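Baccell_00875 (Bacteroides cellulosilyticus DSM 14838, PDB 5NO8) is a polysaccharide lyase that probably removes rhamnose caps from complex arabinogalactan proteins by cleaving at glucuronic acid. Local coordinates at residues Thr165-Gly170 / Ala174-Ile179; Thr146-Asn151 / Pro186-Val191. One frame throughout, in Å; residues are numbered along the deposited sequence.

Contact 1: Thr165-Gly170 / Ala174-Ile179; sequences THIWKG and AYVNAI
The Tyr175 ring carries the Trp168 CB methylene over one face, a CH-pi contact with CB 3.6 Å from the Tyr175 ring centroid and 14° off the ring normal. Beyond that methylene the indole swings clear: with CG anti to the backbone N (chi1 -178°), its five-membered ring meets the tyrosine only obliquely, Trp168 CD1 lying 3.7 Å from Tyr175 CE2, while the Gly170 N sits over one face of the indole, toward the rim. The His166 imidazole is met at its edge by Ile179, CD2 to CG1 4.0 Å. All this happens on one face of a beta hairpin, strands 163-168 and 175-180, which ends an antiparallel sheet.

Four backbone bonds hold it. His166 and Asn177 form one hydrogen-bonded pair, Trp168 and Tyr175 the next; the straightest bond is Trp168 N to Tyr175 O, 2.9 Å, and the longest is Tyr175 N to Trp168 O, 3.2 Å. Helix 245-254 packs on the Tyr175 and Asn177 side of this face, where Phe248 meets Tyr175 edge-to-face, and polar ends find partners there and farther off: Asn177 ND2 bonds Asn245 OD1, His166 NE2 bonds the carbonyl of Ala577.

On the other face Ile167, Val176 and Ala178 are apolar, and Thr165 joins them through its methyl. Ile167 meets Val176 loosely. Next to them, Thr165 and Val176 press methyl against methyl across neighbouring non-hydrogen-bonded pairs, and Thr165 CG2 lies just 3.4 Å from Val176 CG1, tighter than normal van der Waals contact.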
loop_
_atom_site.group_PDB
_atom_site.type_symbol
_atom_site.label_atom_id
_atom_site.label_comp_id
_atom_site.label_asym_id
_atom_site.label_seq_id
_atom_site.Cartn_x
_atom_site.Cartn_y
_atom_site.Cartn_z
ATOM N N THR A 165 9.615 0.930 4.032
ATOM C CA THR A 165 9.988 -0.323 4.661
ATOM C C THR A 165 9.111 -1.458 4.128
ATOM O O THR A 165 7.936 -1.516 4.423
ATOM C CB THR A 165 9.881 -0.128 6.180
ATOM O OG1 THR A 165 10.705 1.004 6.537
ATOM C CG2 THR A 165 10.390 -1.299 6.895
ATOM N N HIS A 166 9.693 -2.328 3.329
ATOM C CA HIS A 166 8.950 -3.401 2.663
ATOM C C HIS A 166 9.131 -4.644 3.503
ATOM O O HIS A 166 10.194 -5.276 3.472
ATOM C CB HIS A 166 9.473 -3.566 1.260
ATOM C CG HIS A 166 9.264 -2.335 0.435
ATOM N ND1 HIS A 166 8.005 -1.819 0.200
ATOM C CD2 HIS A 166 10.148 -1.461 -0.122
ATOM C CE1 HIS A 166 8.126 -0.692 -0.492
ATOM N NE2 HIS A 166 9.410 -0.464 -0.719
ATOM N N ILE A 167 8.073 -4.983 4.230
ATOM C CA ILE A 167 8.104 -6.089 5.189
ATOM C C ILE A 167 7.510 -7.322 4.524
ATOM O O ILE A 167 6.433 -7.226 3.944
ATOM C CB ILE A 167 7.277 -5.757 6.432
ATOM C CG1 ILE A 167 7.759 -4.442 7.053
ATOM C CG2 ILE A 167 7.365 -6.895 7.455
ATOM C CD1 ILE A 167 6.773 -3.888 8.049
ATOM N N TRP A 168 8.214 -8.445 4.594
ATOM C CA TRP A 168 7.661 -9.723 4.155
ATOM C C TRP A 168 7.640 -10.697 5.302
ATOM O O TRP A 168 8.716 -11.122 5.794
ATOM C CB TRP A 168 8.381 -10.318 2.959
ATOM C CG TRP A 168 7.763 -11.602 2.508
ATOM C CD1 TRP A 168 8.420 -12.762 2.214
ATOM C CD2 TRP A 168 6.358 -11.883 2.347
ATOM N NE1 TRP A 168 7.518 -13.734 1.889
ATOM C CE2 TRP A 168 6.255 -13.227 1.933
ATOM C CE3 TRP A 168 5.185 -11.118 2.469
ATOM C CZ2 TRP A 168 5.024 -13.846 1.660
ATOM C CZ3 TRP A 168 3.959 -11.745 2.231
ATOM C CH2 TRP A 168 3.904 -13.101 1.814
ATOM N N LYS A 169 6.420 -11.070 5.692
ATOM C CA LYS A 169 6.184 -12.038 6.756
ATOM C C LYS A 169 6.364 -13.481 6.267
ATOM O O LYS A 169 5.505 -14.339 6.454
ATOM C CB LYS A 169 4.783 -11.820 7.380
ATOM C CG LYS A 169 3.619 -12.025 6.421
ATOM C CD LYS A 169 2.260 -11.773 7.080
ATOM C CE LYS A 169 1.160 -12.168 6.098
ATOM N NZ LYS A 169 -0.195 -11.947 6.627
ATOM N N GLY A 170 7.513 -13.762 5.680
ATOM C CA GLY A 170 7.737 -15.027 4.979
ATOM C C GLY A 170 8.294 -16.160 5.803
ATOM O O GLY A 170 8.998 -17.027 5.257
ATOM N N ALA A 174 11.559 -14.744 5.874
ATOM C CA ALA A 174 11.107 -13.389 6.086
ATOM C C ALA A 174 12.244 -12.388 5.849
ATOM O O ALA A 174 13.409 -12.713 5.960
ATOM C CB ALA A 174 10.564 -13.241 7.493
ATOM N N TYR A 175 11.868 -11.153 5.525
ATOM C CA TYR A 175 12.818 -10.096 5.306
ATOM C C TYR A 175 12.172 -8.726 5.450
ATOM O O TYR A 175 10.961 -8.581 5.478
ATOM C CB TYR A 175 13.493 -10.236 3.932
ATOM C CG TYR A 175 12.584 -10.079 2.738
ATOM C CD1 TYR A 175 12.087 -8.830 2.351
ATOM C CD2 TYR A 175 12.200 -11.185 1.997
ATOM C CE1 TYR A 175 11.256 -8.698 1.267
ATOM C CE2 TYR A 175 11.400 -11.053 0.894
ATOM C CZ TYR A 175 10.937 -9.803 0.534
ATOM O OH TYR A 175 10.092 -9.678 -0.529
ATOM N N VAL A 176 13.032 -7.716 5.516
ATOM C CA VAL A 176 12.645 -6.333 5.340
ATOM C C VAL A 176 13.618 -5.688 4.343
ATOM O O VAL A 176 14.843 -5.806 4.474
ATOM C CB VAL A 176 12.629 -5.519 6.650
ATOM C CG1 VAL A 176 12.147 -4.116 6.365
ATOM C CG2 VAL A 176 11.745 -6.153 7.729
ATOM N N ASN A 177 13.060 -5.058 3.315
ATOM C CA ASN A 177 13.834 -4.294 2.362
ATOM C C ASN A 177 13.462 -2.840 2.567
ATOM O O ASN A 177 12.353 -2.446 2.259
ATOM C CB ASN A 177 13.516 -4.759 0.956
ATOM C CG ASN A 177 14.350 -4.061 -0.093
ATOM O OD1 ASN A 177 15.391 -3.458 0.226
ATOM N ND2 ASN A 177 13.897 -4.105 -1.338
ATOM N N ALA A 178 14.378 -2.053 3.152
ATOM C CA ALA A 178 14.143 -0.669 3.436
ATOM C C ALA A 178 14.805 0.203 2.385
ATOM O O ALA A 178 16.020 0.281 2.302
ATOM C CB ALA A 178 14.639 -0.342 4.822
ATOM N N ILE A 179 13.973 0.824 1.550
ATOM C CA ILE A 179 14.437 1.612 0.414
ATOM C C ILE A 179 14.339 3.085 0.761
ATOM O O ILE A 179 13.271 3.588 1.069
ATOM C CB ILE A 179 13.608 1.290 -0.844
ATOM C CG1 ILE A 179 13.731 -0.192 -1.222
ATOM C CG2 ILE A 179 14.009 2.180 -2.005
ATOM C CD1 ILE A 179 15.120 -0.672 -1.560
#

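Contact 2: Thr146-Asn151 / Pro186-Val191; sequences TPFNDN and PHLGLV
Phe148 turns the edge of its ring to two leucines of strand 187-194, CE1 lying 4.3 Å from Leu188 CD2 and CZ 4.2 Å from Leu190 CD1. Both methyls are close to the ring plane, so neither leucine stacks on a face; Phe148 and Leu190 run at about a right angle to each other. The phenylalanine CG stands beside its own backbone N, opposite the carbonyl carbon (chi1 -69°), which carries the ring from the loop across to the sheet.

Each leucine uses its extended branch. In Leu190 this is CD1, nearly anti to CA (chi2 158°); in Leu188, where CD1 is folded back (chi2 77°), CD2 takes the reaching role instead. Two residues apart on the strand, they present their methyls to adjacent carbons of the ring.

The loop that offers Phe148 is tightly kinked, with inverse gamma turns centred on Pro147 and Asn149 on either side of it; the first closes with Phe148 N 2.7 Å from Thr146 O. Farther along, Asn151 ND2 donates to Asn149 OD1 at 3.0 Å, and Asp150 OD2 makes a salt bridge with Arg215. Trp72 meets the Phe148 ring edge-to-face, and Leu190 also touches Trp237 of the neighbouring strand 232-242.

No hydrogen bond links the two segments: this is a small, purely hydrophobic join, so the attraction across it is probably dispersion and the exclusion of water, with polar groups of the loop bonded to other partners.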
loop_
_atom_site.group_PDB
_atom_site.type_symbol
_atom_site.label_atom_id
_atom_site.label_comp_id
_atom_site.label_asym_id
_atom_site.label_seq_id
_atom_site.Cartn_x
_atom_site.Cartn_y
_atom_site.Cartn_z
ATOM N N THR A 146 11.331 -3.272 15.748
ATOM C CA THR A 146 12.263 -2.930 14.673
ATOM C C THR A 146 11.770 -1.591 14.124
ATOM O O THR A 146 11.081 -1.543 13.089
ATOM C CB THR A 146 12.339 -4.015 13.577
ATOM O OG1 THR A 146 11.039 -4.208 13.014
ATOM C CG2 THR A 146 12.896 -5.327 14.122
ATOM N N PRO A 147 12.069 -0.496 14.840
ATOM C CA PRO A 147 11.442 0.800 14.539
ATOM C C PRO A 147 12.088 1.490 13.347
ATOM O O PRO A 147 12.696 2.536 13.492
ATOM C CB PRO A 147 11.604 1.579 15.839
ATOM C CG PRO A 147 12.840 1.011 16.445
ATOM C CD PRO A 147 12.839 -0.448 16.089
ATOM N N PHE A 148 11.917 0.893 12.172
ATOM C CA PHE A 148 12.423 1.467 10.905
ATOM C C PHE A 148 11.847 2.872 10.728
ATOM O O PHE A 148 10.673 3.134 11.070
ATOM C CB PHE A 148 12.057 0.599 9.696
ATOM C CG PHE A 148 12.769 -0.717 9.636
ATOM C CD1 PHE A 148 14.045 -0.812 9.095
ATOM C CD2 PHE A 148 12.142 -1.878 10.088
ATOM C CE1 PHE A 148 14.709 -2.037 9.025
ATOM C CE2 PHE A 148 12.802 -3.095 10.039
ATOM C CZ PHE A 148 14.079 -3.174 9.513
ATOM N N ASN A 149 12.672 3.766 10.168
ATOM C CA ASN A 149 12.372 5.206 10.096
ATOM C C ASN A 149 11.493 5.516 8.885
ATOM O O ASN A 149 11.945 6.115 7.906
ATOM C CB ASN A 149 13.708 5.984 10.080
ATOM C CG ASN A 149 13.579 7.417 10.553
ATOM O OD1 ASN A 149 12.554 7.835 11.062
ATOM N ND2 ASN A 149 14.668 8.182 10.386
ATOM N N ASP A 150 10.256 5.029 8.945
ATOM C CA ASP A 150 9.296 5.089 7.849
ATOM C C ASP A 150 8.217 6.068 8.284
ATOM O O ASP A 150 7.254 5.733 9.001
ATOM C CB ASP A 150 8.712 3.700 7.551
ATOM C CG ASP A 150 7.875 3.662 6.269
ATOM O OD1 ASP A 150 7.300 4.715 5.856
ATOM O OD2 ASP A 150 7.800 2.563 5.648
ATOM N N ASN A 151 8.411 7.320 7.893
ATOM C CA ASN A 151 7.485 8.383 8.238
ATOM C C ASN A 151 7.724 9.577 7.298
ATOM O O ASN A 151 8.675 9.565 6.524
ATOM C CB ASN A 151 7.613 8.758 9.724
ATOM C CG ASN A 151 9.047 8.954 10.145
ATOM O OD1 ASN A 151 9.653 9.948 9.764
ATOM N ND2 ASN A 151 9.607 7.986 10.917
ATOM N N PRO A 186 23.184 4.133 -0.186
ATOM C CA PRO A 186 22.765 2.759 0.087
ATOM C C PRO A 186 21.359 2.633 0.670
ATOM O O PRO A 186 20.823 3.556 1.281
ATOM C CB PRO A 186 23.766 2.310 1.144
ATOM C CG PRO A 186 24.049 3.560 1.904
ATOM C CD PRO A 186 24.069 4.648 0.872
ATOM N N HIS A 187 20.803 1.446 0.467
ATOM C CA HIS A 187 19.589 1.017 1.121
ATOM C C HIS A 187 19.942 -0.022 2.187
ATOM O O HIS A 187 21.099 -0.397 2.340
ATOM C CB HIS A 187 18.681 0.437 0.071
ATOM C CG HIS A 187 18.395 1.389 -1.039
ATOM N ND1 HIS A 187 17.668 2.538 -0.856
ATOM C CD2 HIS A 187 18.746 1.366 -2.353
ATOM C CE1 HIS A 187 17.573 3.183 -2.011
ATOM N NE2 HIS A 187 18.229 2.498 -2.932
ATOM N N LEU A 188 18.932 -0.477 2.918
ATOM C CA LEU A 188 19.142 -1.421 3.990
ATOM C C LEU A 188 18.248 -2.646 3.830
ATOM O O LEU A 188 17.101 -2.527 3.435
ATOM C CB LEU A 188 18.821 -0.745 5.310
ATOM C CG LEU A 188 19.354 -1.375 6.594
ATOM C CD1 LEU A 188 20.823 -1.070 6.746
ATOM C CD2 LEU A 188 18.614 -0.846 7.809
ATOM N N GLY A 189 18.791 -3.785 4.220
ATOM C CA GLY A 189 18.080 -5.042 4.217
ATOM C C GLY A 189 18.186 -5.733 5.556
ATOM O O GLY A 189 19.172 -5.550 6.285
ATOM N N LEU A 190 17.168 -6.536 5.857
ATOM C CA LEU A 190 17.160 -7.422 7.007
ATOM C C LEU A 190 16.695 -8.752 6.455
ATOM O O LEU A 190 15.616 -8.807 5.861
ATOM C CB LEU A 190 16.193 -6.929 8.083
ATOM C CG LEU A 190 16.052 -7.786 9.356
ATOM C CD1 LEU A 190 15.524 -6.938 10.505
ATOM C CD2 LEU A 190 15.119 -8.991 9.157
ATOM N N VAL A 191 17.514 -9.789 6.634
ATOM C CA VAL A 191 17.219 -11.125 6.156
ATOM C C VAL A 191 17.256 -12.074 7.338
ATOM O O VAL A 191 18.287 -12.167 8.027
ATOM C CB VAL A 191 18.207 -11.555 5.068
ATOM C CG1 VAL A 191 18.117 -13.055 4.764
ATOM C CG2 VAL A 191 17.930 -10.751 3.813
#

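How the contacts relate
Both contacts are buried and share one antiparallel sheet, in which strand 187-194 of contact 2 lies beside strand 175-180 of contact 1. The join is direct: Ala178 N reaches Leu188 O, and Val176 O meets Leu190 N, both probable hydrogen bonds. Contact 1 is strand against strand, built on backbone bonds with aromatic packing added. Contact 2 is loop against sheet and works through a few carbon atoms alone. The loop also packs on the hairpin, Phe148 touching Thr165 and Val176, while Asp150 bonds the Thr165 backbone N. Along the chain, the hairpin is nested within the loop that contact 2 closes.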